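Local coordinates for protein sulfate transporter 4.1, chloroplastic (Arabidopsis thaliana, PDB 7LHV) that acts as a proton-coupled sulfate symporter of the SLC26/SulP family and may help regulate sulfate assimilation, at residues A[137-141]-A[371-375]; A[143-147]-A[402-406]. All coordinates share one frame; numbering follows the deposited sequence.

In the fold
The first segments of the two interactions follow one another along helix 125-141 and the loop after it, and the interaction centres lie about 12 Å apart. Interaction 1, the more buried, packs the last turn of that helix against helix 365-381 through apolar side chains and a glycine, covering 310 Å². Interaction 2, partly buried, covers 211 Å² and joins loop 143-147 to loop 402-406, just ahead of helix 406-426; there side-chain carbons meet backbone carbonyls, and the clear polar bonds go to other parts of the chain. The interactions also touch each other, since the Y138 hydroxyl of the first packs on S144 and L147 of the second. All four segments belong to the sulfate permease region.

Interaction 1. Residues A[137-141]-A[371-375]; sequences VYAIF and GLGVA
V137, Y138 and F141 pack against G371, L372, V374 and A375 in an antiparallel helix-helix contact of the membrane domain. The short segments' axes approach to 8.6 Å with 149° between their directions. Such proximity is possible at G371, whose CA lies 4.8 Å from the CA of F141: a beta carbon on G371 would point toward the other helix and run into the F141 carbonyl oxygen. That oxygen instead faces the G371 CA in a CA-H...O contact.

V374 CG1 meets two residues of the other helix. It sits over one face of the F141 ring, 4.1 Å from the ring centroid and 27° off the normal, a CH-pi contact, while I140 CG2 lies over the opposite face near the rim. The same methyl meets V137 CG1 at 3.8 Å, and the two valine side chains cross at about a right angle. V137 carries CG1 anti to its backbone N (chi1 177°), which brings that methyl also over the A375 backbone, 3.6 Å from the A375 CA. The A375 methyl adds a looser contact, its CB 4.2 Å from Y138 CB.

On the other flank the Y138 and L372 side chains run alongside each other in the same direction, with Y138 CE1 3.8 Å from L372 CD2. The G371 carbonyl oxygen lies near the plane of the tyrosine ring, at its edge. Farther out, I149 of strand 149-150 touches both Y138 and L372, whereas E189 and C190 of helix 173-194 back L372 and V374. The tyrosine is fixed at its far end too: Y138 OH is hydrogen-bonded to OE2 of E368, one turn before L372 on helix 365-381.

Interaction 2. Residues A[143-147]-A[402-406]; sequences SSRQL and AKTGL
R145 and Q146 meet the backbone of A402-T404 in a loop-to-loop contact, between the loop after helix 125-141 and the one leading into helix 406-426. The nearest approach of CA atoms, 4.5 Å, is between R145 and G405. The aliphatic part of R145 runs past the K403 carbonyl, with its CB 3.5 Å and its CD 3.6 Å from K403 O. Its chain is extended from CG to NE, carrying the guanidinium group clear of residues 402-406; the arginine also makes a cation-pi contact with Y361. Q146 turns CG anti to its carbonyl carbon (chi1 -73°), which sets CG 4.3 Å from A402 CB and 3.5 Å from A402 O. The Q146 side chain also packs on L355 and N398. With Q146 cut back to an alanine, the side of A402 would probably lose its cover, and L355 and N398 a neighbour. T404 OG1 accepts a weak capping bond from L406 N at 3.3 Å and is hydrogen-bonded to D98 of helix 91-119. Around the two loops, helix 91-119 carries A402 and K403, helix 330-358 is packed by S144, Q146 and L147, and helix 391-399 offers N397 ND2 to Q146 O.

Interaction 1. Residues A[137-141]-A[371-375]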
ATOM      1  N   VAL A 137      15.203 -20.255  25.184  1.00 54.60           N
ATOM      2  CA  VAL A 137      14.513 -20.736  23.998  1.00 54.60           C
ATOM      3  C   VAL A 137      15.197 -20.216  22.743  1.00 54.60           C
ATOM      4  O   VAL A 137      15.448 -20.974  21.799  1.00 54.60           O
ATOM      5  CB  VAL A 137      13.027 -20.348  24.043  1.00 54.60           C
ATOM      6  CG1 VAL A 137      12.340 -20.791  22.774  1.00 54.60           C
ATOM      7  CG2 VAL A 137      12.366 -20.989  25.242  1.00 54.60           C
ATOM      8  N   TYR A 138      15.552 -18.928  22.726  1.00 55.06           N
ATOM      9  CA  TYR A 138      16.117 -18.356  21.511  1.00 55.06           C
ATOM     10  C   TYR A 138      17.432 -19.027  21.152  1.00 55.06           C
ATOM     11  O   TYR A 138      17.668 -19.367  19.986  1.00 55.06           O
ATOM     12  CB  TYR A 138      16.313 -16.854  21.666  1.00 55.06           C
ATOM     13  CG  TYR A 138      16.804 -16.197  20.403  1.00 55.06           C
ATOM     14  CD1 TYR A 138      15.929 -15.899  19.374  1.00 55.06           C
ATOM     15  CD2 TYR A 138      18.145 -15.891  20.231  1.00 55.06           C
ATOM     16  CE1 TYR A 138      16.367 -15.303  18.217  1.00 55.06           C
ATOM     17  CE2 TYR A 138      18.594 -15.296  19.074  1.00 55.06           C
ATOM     18  CZ  TYR A 138      17.700 -15.004  18.071  1.00 55.06           C
ATOM     19  OH  TYR A 138      18.139 -14.411  16.912  1.00 55.06           O
ATOM     20  N   ALA A 139      18.284 -19.270  22.148  1.00 57.21           N
ATOM     21  CA  ALA A 139      19.560 -19.927  21.896  1.00 57.21           C
ATOM     22  C   ALA A 139      19.380 -21.302  21.275  1.00 57.21           C
ATOM     23  O   ALA A 139      20.314 -21.814  20.652  1.00 57.21           O
ATOM     24  CB  ALA A 139      20.359 -20.040  23.193  1.00 57.21           C
ATOM     25  N   ILE A 140      18.206 -21.909  21.432  1.00 61.55           N
ATOM     26  CA  ILE A 140      17.934 -23.179  20.773  1.00 61.55           C
ATOM     27  C   ILE A 140      17.274 -22.978  19.413  1.00 61.55           C
ATOM     28  O   ILE A 140      17.522 -23.754  18.486  1.00 61.55           O
ATOM     29  CB  ILE A 140      17.070 -24.072  21.680  1.00 61.55           C
ATOM     30  CG1 ILE A 140      17.757 -24.280  23.028  1.00 61.55           C
ATOM     31  CG2 ILE A 140      16.812 -25.412  21.022  1.00 61.55           C
ATOM     32  CD1 ILE A 140      16.896 -24.997  24.042  1.00 61.55           C
ATOM     33  N   PHE A 141      16.453 -21.939  19.258  1.00 58.30           N
ATOM     34  CA  PHE A 141      15.652 -21.769  18.052  1.00 58.30           C
ATOM     35  C   PHE A 141      16.012 -20.521  17.259  1.00 58.30           C
ATOM     36  O   PHE A 141      15.318 -20.197  16.291  1.00 58.30           O
ATOM     37  CB  PHE A 141      14.162 -21.745  18.407  1.00 58.30           C
ATOM     38  CG  PHE A 141      13.647 -23.050  18.935  1.00 58.30           C
ATOM     39  CD1 PHE A 141      13.450 -24.124  18.088  1.00 58.30           C
ATOM     40  CD2 PHE A 141      13.360 -23.204  20.280  1.00 58.30           C
ATOM     41  CE1 PHE A 141      12.978 -25.327  18.570  1.00 58.30           C
ATOM     42  CE2 PHE A 141      12.887 -24.403  20.768  1.00 58.30           C
ATOM     43  CZ  PHE A 141      12.697 -25.466  19.913  1.00 58.30           C
ATOM     44  N   GLY A 371      12.107 -18.181  15.001  1.00 51.72           N
ATOM     45  CA  GLY A 371      12.762 -18.323  16.291  1.00 51.72           C
ATOM     46  C   GLY A 371      12.299 -17.292  17.301  1.00 51.72           C
ATOM     47  O   GLY A 371      12.073 -17.614  18.472  1.00 51.72           O
ATOM     48  N   LEU A 372      12.149 -16.039  16.865  1.00 50.53           N
ATOM     49  CA  LEU A 372      11.612 -15.011  17.754  1.00 50.53           C
ATOM     50  C   LEU A 372      10.204 -15.361  18.213  1.00 50.53           C
ATOM     51  O   LEU A 372       9.864 -15.180  19.387  1.00 50.53           O
ATOM     52  CB  LEU A 372      11.612 -13.648  17.065  1.00 50.53           C
ATOM     53  CG  LEU A 372      12.949 -12.989  16.757  1.00 50.53           C
ATOM     54  CD1 LEU A 372      12.729 -11.722  15.956  1.00 50.53           C
ATOM     55  CD2 LEU A 372      13.666 -12.681  18.045  1.00 50.53           C
ATOM     56  N   GLY A 373       9.368 -15.852  17.298  1.00 50.06           N
ATOM     57  CA  GLY A 373       8.017 -16.227  17.675  1.00 50.06           C
ATOM     58  C   GLY A 373       7.979 -17.367  18.674  1.00 50.06           C
ATOM     59  O   GLY A 373       7.203 -17.339  19.630  1.00 50.06           O
ATOM     60  N   VAL A 374       8.811 -18.387  18.463  1.00 49.19           N
ATOM     61  CA  VAL A 374       8.857 -19.504  19.403  1.00 49.19           C
ATOM     62  C   VAL A 374       9.332 -19.028  20.771  1.00 49.19           C
ATOM     63  O   VAL A 374       8.782 -19.419  21.811  1.00 49.19           O
ATOM     64  CB  VAL A 374       9.746 -20.631  18.851  1.00 49.19           C
ATOM     65  CG1 VAL A 374      10.014 -21.667  19.921  1.00 49.19           C
ATOM     66  CG2 VAL A 374       9.085 -21.271  17.651  1.00 49.19           C
ATOM     67  N   ALA A 375      10.358 -18.172  20.791  1.00 48.56           N
ATOM     68  CA  ALA A 375      10.846 -17.634  22.055  1.00 48.56           C
ATOM     69  C   ALA A 375       9.759 -16.848  22.773  1.00 48.56           C
ATOM     70  O   ALA A 375       9.580 -16.992  23.987  1.00 48.56           O
ATOM     71  CB  ALA A 375      12.072 -16.756  21.813  1.00 48.56           C
TER

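Interaction 2. Residues A[143-147]-A[402-406]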
ATOM      1  N   SER A 143      18.482 -18.120  14.827  1.00 62.09           N
ATOM      2  CA  SER A 143      19.486 -18.231  13.778  1.00 62.09           C
ATOM      3  C   SER A 143      20.697 -17.345  14.023  1.00 62.09           C
ATOM      4  O   SER A 143      21.813 -17.718  13.647  1.00 62.09           O
ATOM      5  CB  SER A 143      18.868 -17.887  12.423  1.00 62.09           C
ATOM      6  OG  SER A 143      17.887 -18.839  12.057  1.00 62.09           O
ATOM      7  N   SER A 144      20.504 -16.181  14.636  1.00 62.31           N
ATOM      8  CA  SER A 144      21.616 -15.275  14.884  1.00 62.31           C
ATOM      9  C   SER A 144      22.488 -15.795  16.018  1.00 62.31           C
ATOM     10  O   SER A 144      22.000 -16.403  16.973  1.00 62.31           O
ATOM     11  CB  SER A 144      21.097 -13.879  15.218  1.00 62.31           C
ATOM     12  OG  SER A 144      22.158 -12.943  15.250  1.00 62.31           O
ATOM     13  N   ARG A 145      23.793 -15.556  15.906  1.00 66.38           N
ATOM     14  CA  ARG A 145      24.747 -15.996  16.912  1.00 66.38           C
ATOM     15  C   ARG A 145      25.234 -14.871  17.815  1.00 66.38           C
ATOM     16  O   ARG A 145      25.905 -15.151  18.813  1.00 66.38           O
ATOM     17  CB  ARG A 145      25.951 -16.668  16.240  1.00 66.38           C
ATOM     18  CG  ARG A 145      25.584 -17.875  15.400  1.00 66.38           C
ATOM     19  CD  ARG A 145      26.786 -18.410  14.646  1.00 66.38           C
ATOM     20  NE  ARG A 145      26.403 -19.419  13.667  1.00 66.38           N
ATOM     21  CZ  ARG A 145      27.228 -19.940  12.769  1.00 66.38           C
ATOM     22  NH1 ARG A 145      28.496 -19.571  12.700  1.00 66.38           N
ATOM     23  NH2 ARG A 145      26.767 -20.852  11.918  1.00 66.38           N
ATOM     24  N   GLN A 146      24.917 -13.617  17.497  1.00 63.42           N
ATOM     25  CA  GLN A 146      25.289 -12.492  18.339  1.00 63.42           C
ATOM     26  C   GLN A 146      24.105 -11.689  18.852  1.00 63.42           C
ATOM     27  O   GLN A 146      24.304 -10.806  19.692  1.00 63.42           O
ATOM     28  CB  GLN A 146      26.237 -11.536  17.595  1.00 63.42           C
ATOM     29  CG  GLN A 146      27.660 -12.041  17.390  1.00 63.42           C
ATOM     30  CD  GLN A 146      27.750 -13.186  16.411  1.00 63.42           C
ATOM     31  OE1 GLN A 146      28.191 -14.280  16.754  1.00 63.42           O
ATOM     32  NE2 GLN A 146      27.332 -12.939  15.175  1.00 63.42           N
ATOM     33  N   LEU A 147      22.894 -11.954  18.375  1.00 55.48           N
ATOM     34  CA  LEU A 147      21.737 -11.181  18.803  1.00 55.48           C
ATOM     35  C   LEU A 147      21.399 -11.476  20.258  1.00 55.48           C
ATOM     36  O   LEU A 147      21.422 -12.627  20.698  1.00 55.48           O
ATOM     37  CB  LEU A 147      20.534 -11.484  17.914  1.00 55.48           C
ATOM     38  CG  LEU A 147      19.320 -10.582  18.117  1.00 55.48           C
ATOM     39  CD1 LEU A 147      19.550  -9.240  17.470  1.00 55.48           C
ATOM     40  CD2 LEU A 147      18.073 -11.228  17.558  1.00 55.48           C
ATOM     41  N   ALA A 402      31.735 -12.406  20.720  1.00 75.02           N
ATOM     42  CA  ALA A 402      30.824 -13.538  20.811  1.00 75.02           C
ATOM     43  C   ALA A 402      30.793 -14.281  19.483  1.00 75.02           C
ATOM     44  O   ALA A 402      30.634 -13.670  18.422  1.00 75.02           O
ATOM     45  CB  ALA A 402      29.423 -13.069  21.191  1.00 75.02           C
ATOM     46  N   LYS A 403      30.935 -15.603  19.540  1.00 76.88           N
ATOM     47  CA  LYS A 403      31.044 -16.429  18.346  1.00 76.88           C
ATOM     48  C   LYS A 403      29.792 -17.246  18.069  1.00 76.88           C
ATOM     49  O   LYS A 403      29.298 -17.251  16.937  1.00 76.88           O
ATOM     50  CB  LYS A 403      32.258 -17.360  18.464  1.00 76.88           C
ATOM     51  CG  LYS A 403      33.582 -16.626  18.560  1.00 76.88           C
ATOM     52  CD  LYS A 403      33.796 -15.753  17.337  1.00 76.88           C
ATOM     53  CE  LYS A 403      35.077 -14.951  17.441  1.00 76.88           C
ATOM     54  NZ  LYS A 403      35.250 -14.046  16.270  1.00 76.88           N
ATOM     55  N   THR A 404      29.265 -17.940  19.066  1.00 73.51           N
ATOM     56  CA  THR A 404      28.099 -18.793  18.898  1.00 73.51           C
ATOM     57  C   THR A 404      26.947 -18.268  19.749  1.00 73.51           C
ATOM     58  O   THR A 404      27.040 -17.219  20.387  1.00 73.51           O
ATOM     59  CB  THR A 404      28.428 -20.241  19.266  1.00 73.51           C
ATOM     60  OG1 THR A 404      28.706 -20.328  20.669  1.00 73.51           O
ATOM     61  CG2 THR A 404      29.636 -20.723  18.488  1.00 73.51           C
ATOM     62  N   GLY A 405      25.847 -19.016  19.743  1.00 72.37           N
ATOM     63  CA  GLY A 405      24.699 -18.679  20.561  1.00 72.37           C
ATOM     64  C   GLY A 405      24.827 -19.049  22.018  1.00 72.37           C
ATOM     65  O   GLY A 405      23.937 -18.720  22.807  1.00 72.37           O
ATOM     66  N   LEU A 406      25.913 -19.731  22.391  1.00 71.56           N
ATOM     67  CA  LEU A 406      26.141 -20.056  23.794  1.00 71.56           C
ATOM     68  C   LEU A 406      26.213 -18.801  24.650  1.00 71.56           C
ATOM     69  O   LEU A 406      25.810 -18.825  25.819  1.00 71.56           O
ATOM     70  CB  LEU A 406      27.422 -20.876  23.939  1.00 71.56           C
ATOM     71  CG  LEU A 406      27.644 -21.570  25.283  1.00 71.56           C
ATOM     72  CD1 LEU A 406      26.619 -22.668  25.492  1.00 71.56           C
ATOM     73  CD2 LEU A 406      29.053 -22.129  25.368  1.00 71.56           C
TER